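Local coordinates for protein 2-c-methyl-d-erythritol 2,4-cyclodiphosphate synthase (Plasmodium falciparum, PDB 4C81) that probably catalyses ring closure to 2-C-methyl-D-erythritol 2,4-cyclodiphosphate in isoprenoid precursor synthesis, and binds zinc and CDP, at residues A[65-70]-A[96-101]; A[140-143]-A[148-151]. The protein carries 1 engineered substitution. All blocks are in the same frame, centred on the assembly; numbering follows the deposited sequence.

Contact 1: A[65-70]-A[96-101]; sequences IYHSIV and KNSAIF. With ZN (zinc ion), chain B.
The zinc site of this IspF enzyme reaches into the contact through H67, whose imidazole ring meets S98 at the start of helix 97-111. The ring works from two edges. H67 ND1 binds the zinc ion at 2.1 Å, and H67 NE2 gives its N-H to S98 OG at 2.9 Å. The hydroxyl oxygen lies almost in the ring plane, although the N-H...O angle is bent, at 141°. Two grips therefore limit rotation of the imidazole. CG of H67 stands anti to the carbonyl carbon (chi1 -58°), and this carries the ring out between the metal and the neighbouring helix. S98 OG is also hydrogen-bonded to D61. S98 is thus a second-shell residue, bridging D61 and the zinc ligand H67. D15, H17 and a water complete the zinc site, an Asp-His-His set of zinc ligands, as in IspF enzymes of the YgbB family.

Helices 64-77 and 97-111 run roughly parallel here, with short-segment axes 9.8 Å apart at closest approach and inclined by 25°. The rest of the contact is looser and mostly apolar. S98 CB sits at the edge of the Y66 ring, near its plane, 4.2 Å from CD2. One turn further along, CG2 of V70 lies 4.0 Å from CB of F101 and 3.8 Å from the F101 backbone O. F101 thus meets V70 through its CB and backbone, while its ring meets F86. L102 adds packing against Y66, I69 and V70.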
loop_
_atom_site.group_PDB
_atom_site.type_symbol
_atom_site.label_atom_id
_atom_site.label_comp_id
_atom_site.label_asym_id
_atom_site.label_seq_id
_atom_site.Cartn_x
_atom_site.Cartn_y
_atom_site.Cartn_z
ATOM N N ILE A 65 7.010 12.832 0.683
ATOM C CA ILE A 65 7.558 11.953 1.717
ATOM C C ILE A 65 7.116 12.412 3.110
ATOM O O ILE A 65 6.529 11.636 3.875
ATOM C CB ILE A 65 9.099 11.856 1.630
ATOM C CG1 ILE A 65 9.513 11.145 0.336
ATOM C CG2 ILE A 65 9.665 11.120 2.826
ATOM C CD1 ILE A 65 11.015 11.002 0.170
ATOM N N TYR A 66 7.390 13.670 3.442
ATOM C CA TYR A 66 6.975 14.199 4.743
ATOM C C TYR A 66 5.463 14.139 4.942
ATOM O O TYR A 66 4.996 13.772 6.025
ATOM C CB TYR A 66 7.471 15.640 4.945
ATOM C CG TYR A 66 8.925 15.795 5.383
ATOM C CD1 TYR A 66 9.720 14.696 5.721
ATOM C CD2 TYR A 66 9.488 17.063 5.502
ATOM C CE1 TYR A 66 11.036 14.856 6.132
ATOM C CE2 TYR A 66 10.804 17.230 5.918
ATOM C CZ TYR A 66 11.569 16.125 6.228
ATOM O OH TYR A 66 12.869 16.290 6.641
ATOM N N HIS A 67 4.702 14.489 3.906
ATOM C CA HIS A 67 3.245 14.496 4.002
ATOM C C HIS A 67 2.698 13.079 4.194
ATOM O O HIS A 67 1.840 12.854 5.054
ATOM C CB HIS A 67 2.601 15.154 2.778
ATOM C CG HIS A 67 3.037 16.568 2.548
ATOM N ND1 HIS A 67 2.718 17.269 1.405
ATOM C CD2 HIS A 67 3.788 17.403 3.305
ATOM C CE1 HIS A 67 3.249 18.477 1.470
ATOM N NE2 HIS A 67 3.901 18.584 2.614
ATOM N N SER A 68 3.195 12.122 3.413
ATOM C CA SER A 68 2.728 10.738 3.541
ATOM C C SER A 68 3.126 10.128 4.889
ATOM O O SER A 68 2.359 9.366 5.468
ATOM C CB SER A 68 3.236 9.868 2.389
ATOM O OG SER A 68 4.628 9.670 2.465
ATOM N N ILE A 69 4.313 10.468 5.387
ATOM C CA ILE A 69 4.733 10.024 6.723
ATOM C C ILE A 69 3.767 10.542 7.798
ATOM O O ILE A 69 3.321 9.775 8.654
ATOM C CB ILE A 69 6.182 10.460 7.048
ATOM C CG1 ILE A 69 7.182 9.633 6.237
ATOM C CG2 ILE A 69 6.479 10.285 8.540
ATOM C CD1 ILE A 69 8.581 10.211 6.218
ATOM N N VAL A 70 3.434 11.831 7.742
ATOM C CA VAL A 70 2.487 12.422 8.696
ATOM C C VAL A 70 1.146 11.691 8.658
ATOM O O VAL A 70 0.642 11.267 9.697
ATOM C CB VAL A 70 2.270 13.926 8.445
ATOM C CG1 VAL A 70 1.122 14.456 9.293
ATOM C CG2 VAL A 70 3.539 14.684 8.757
ATOM N N LYS A 96 8.295 25.849 7.748
ATOM C CA LYS A 96 6.938 26.095 7.265
ATOM C C LYS A 96 5.998 24.938 7.656
ATOM O O LYS A 96 6.206 24.305 8.693
ATOM C CB LYS A 96 6.960 26.361 5.752
ATOM C CG LYS A 96 7.533 25.224 4.912
ATOM C CD LYS A 96 7.297 25.432 3.417
ATOM C CE LYS A 96 7.964 26.697 2.887
ATOM N NZ LYS A 96 7.133 27.915 3.095
ATOM N N ASN A 97 4.979 24.661 6.841
ATOM C CA ASN A 97 3.897 23.751 7.230
ATOM C C ASN A 97 4.302 22.285 7.404
ATOM O O ASN A 97 3.810 21.624 8.320
ATOM C CB ASN A 97 2.732 23.851 6.238
ATOM C CG ASN A 97 1.962 25.156 6.366
ATOM O OD1 ASN A 97 1.711 25.636 7.472
ATOM N ND2 ASN A 97 1.575 25.728 5.232
ATOM N N SER A 98 5.178 21.776 6.539
ATOM C CA SER A 98 5.617 20.377 6.639
ATOM C C SER A 98 6.305 20.102 7.977
ATOM O O SER A 98 6.070 19.065 8.597
ATOM C CB SER A 98 6.545 19.996 5.483
ATOM O OG SER A 98 5.843 19.967 4.250
ATOM N N ALA A 99 7.145 21.038 8.417
ATOM C CA ALA A 99 7.802 20.947 9.723
ATOM C C ALA A 99 6.797 21.035 10.874
ATOM O O ALA A 99 6.924 20.319 11.870
ATOM C CB ALA A 99 8.859 22.040 9.862
ATOM N N ILE A 100 5.807 21.913 10.731
ATOM C CA ILE A 100 4.741 22.053 11.721
ATOM C C ILE A 100 3.944 20.748 11.862
ATOM O O ILE A 100 3.609 20.339 12.975
ATOM C CB ILE A 100 3.785 23.220 11.361
ATOM C CG1 ILE A 100 4.500 24.569 11.514
ATOM C CG2 ILE A 100 2.544 23.202 12.240
ATOM C CD1 ILE A 100 3.751 25.732 10.884
ATOM N N PHE A 101 3.660 20.093 10.736
ATOM C CA PHE A 101 2.887 18.844 10.747
ATOM C C PHE A 101 3.685 17.653 11.272
ATOM O O PHE A 101 3.131 16.791 11.953
ATOM C CB PHE A 101 2.354 18.508 9.347
ATOM C CG PHE A 101 1.474 19.574 8.743
ATOM C CD1 PHE A 101 0.574 20.298 9.522
ATOM C CD2 PHE A 101 1.546 19.849 7.383
ATOM C CE1 PHE A 101 -0.232 21.277 8.954
ATOM C CE2 PHE A 101 0.741 20.823 6.809
ATOM C CZ PHE A 101 -0.147 21.539 7.596
HETATM ZN ZN ZN B . 1.380 16.654 -0.035
HETATM O O HOH W 1 -0.222 16.728 0.828
#

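Contact 2: A[140-143]-A[148-151]; sequences NIST and DESQ
S142 and E149 meet side by side where helix 130-145 gives way to the turn before strand 152-157. The close part is small. CG of E149 lies 3.8 Å from OG and 3.9 Å from CB of S142. The S142 hydroxyl is turned back along its own helix (chi1 60°), where it is hydrogen-bonded chiefly to the backbone O of K139, with that of I138 also within bonding distance. The touch with E149 is therefore van der Waals packing, and no hydrogen bond crosses the contact.

This turn closes a beta-alpha-beta crossover: helix 130-145 links strand 114-124 to its parallel neighbour 152-157. The turn holds its own shape. D148 OD2 accepts from S150 N at 3.1 Å, which makes an Asx turn, with the N-H coming from above the carboxylate plane. The same oxygen takes the S150 hydroxyl at 2.7 Å on its anti lone pair. A further bond runs from D148 N to Q151 OE1, at 3.0 Å.

The outer side is loose. E149 is exposed, and its extended chain runs past S142 to touch I138 and K139. S150 faces a second subunit, where its backbone O is hydrogen-bonded to R9 of that subunit.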
loop_
_atom_site.group_PDB
_atom_site.type_symbol
_atom_site.label_atom_id
_atom_site.label_comp_id
_atom_site.label_asym_id
_atom_site.label_seq_id
_atom_site.Cartn_x
_atom_site.Cartn_y
_atom_site.Cartn_z
ATOM N N ASN A 140 17.267 13.287 7.644
ATOM C CA ASN A 140 16.225 14.279 7.893
ATOM C C ASN A 140 15.028 13.688 8.638
ATOM O O ASN A 140 14.543 14.278 9.599
ATOM C CB ASN A 140 15.756 14.907 6.579
ATOM C CG ASN A 140 16.781 15.850 5.974
ATOM O OD1 ASN A 140 17.787 16.193 6.603
ATOM N ND2 ASN A 140 16.525 16.280 4.741
ATOM N N ILE A 141 14.562 12.521 8.196
ATOM C CA ILE A 141 13.436 11.851 8.851
ATOM C C ILE A 141 13.778 11.467 10.298
ATOM O O ILE A 141 12.956 11.640 11.202
ATOM C CB ILE A 141 12.989 10.589 8.073
ATOM C CG1 ILE A 141 12.402 10.975 6.716
ATOM C CG2 ILE A 141 11.966 9.793 8.874
ATOM C CD1 ILE A 141 12.275 9.812 5.764
ATOM N N SER A 142 14.987 10.946 10.507
ATOM C CA SER A 142 15.441 10.552 11.843
ATOM C C SER A 142 15.464 11.748 12.792
ATOM O O SER A 142 15.089 11.629 13.959
ATOM C CB SER A 142 16.824 9.898 11.779
ATOM O OG SER A 142 17.791 10.781 11.241
ATOM N N THR A 143 15.892 12.897 12.278
ATOM C CA THR A 143 15.980 14.121 13.074
ATOM C C THR A 143 14.602 14.668 13.460
ATOM O O THR A 143 14.371 14.998 14.627
ATOM C CB THR A 143 16.755 15.222 12.314
ATOM O OG1 THR A 143 18.073 14.755 12.000
ATOM C CG2 THR A 143 16.852 16.493 13.150
ATOM N N ASP A 148 15.959 6.480 15.336
ATOM C CA ASP A 148 17.232 6.028 14.793
ATOM C C ASP A 148 17.090 5.749 13.302
ATOM O O ASP A 148 16.021 5.347 12.840
ATOM C CB ASP A 148 17.697 4.764 15.515
ATOM C CG ASP A 148 19.149 4.434 15.237
ATOM O OD1 ASP A 148 20.029 5.184 15.708
ATOM O OD2 ASP A 148 19.410 3.434 14.535
ATOM N N GLU A 149 18.175 5.954 12.557
ATOM C CA GLU A 149 18.184 5.729 11.110
ATOM C C GLU A 149 17.888 4.274 10.738
ATOM O O GLU A 149 17.384 4.001 9.645
ATOM C CB GLU A 149 19.527 6.158 10.507
ATOM C CG GLU A 149 19.798 7.655 10.613
ATOM C CD GLU A 149 21.105 8.072 9.962
ATOM O OE1 GLU A 149 21.901 7.188 9.577
ATOM O OE2 GLU A 149 21.338 9.291 9.835
ATOM N N SER A 150 18.189 3.350 11.652
ATOM C CA SER A 150 17.898 1.928 11.450
ATOM C C SER A 150 16.399 1.603 11.448
ATOM O O SER A 150 16.010 0.489 11.088
ATOM C CB SER A 150 18.594 1.082 12.523
ATOM O OG SER A 150 17.993 1.265 13.793
ATOM N N GLN A 151 15.570 2.561 11.861
ATOM C CA GLN A 151 14.114 2.401 11.843
ATOM C C GLN A 151 13.463 2.953 10.572
ATOM O O GLN A 151 12.234 2.968 10.478
ATOM C CB GLN A 151 13.498 3.097 13.059
ATOM C CG GLN A 151 13.911 2.484 14.384
ATOM C CD GLN A 151 13.532 3.344 15.574
ATOM O OE1 GLN A 151 14.364 4.076 16.106
ATOM N NE2 GLN A 151 12.278 3.263 15.993
#

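In the fold
Contact 1 and contact 2 have centres about 15 Å apart and follow one another along the chain. Helices 64-77 and 130-145 join them by direct packing. OH of Y66 lies 3.2 Å from CB of N140, and CD1 of I69 lies 3.7 Å from CD1 of I141. Helix 64-77 thus has helix 97-111 and helix 130-145 as neighbours. Contact 1 reaches the zinc and CDP site through H67, whose side chain is about 5 Å from a bound CDP. Contact 2 is remote from the zinc ion held by H67, which is 20.6 Å from S142 CB. It lies on the surface, beside a neighbouring subunit of the trimer.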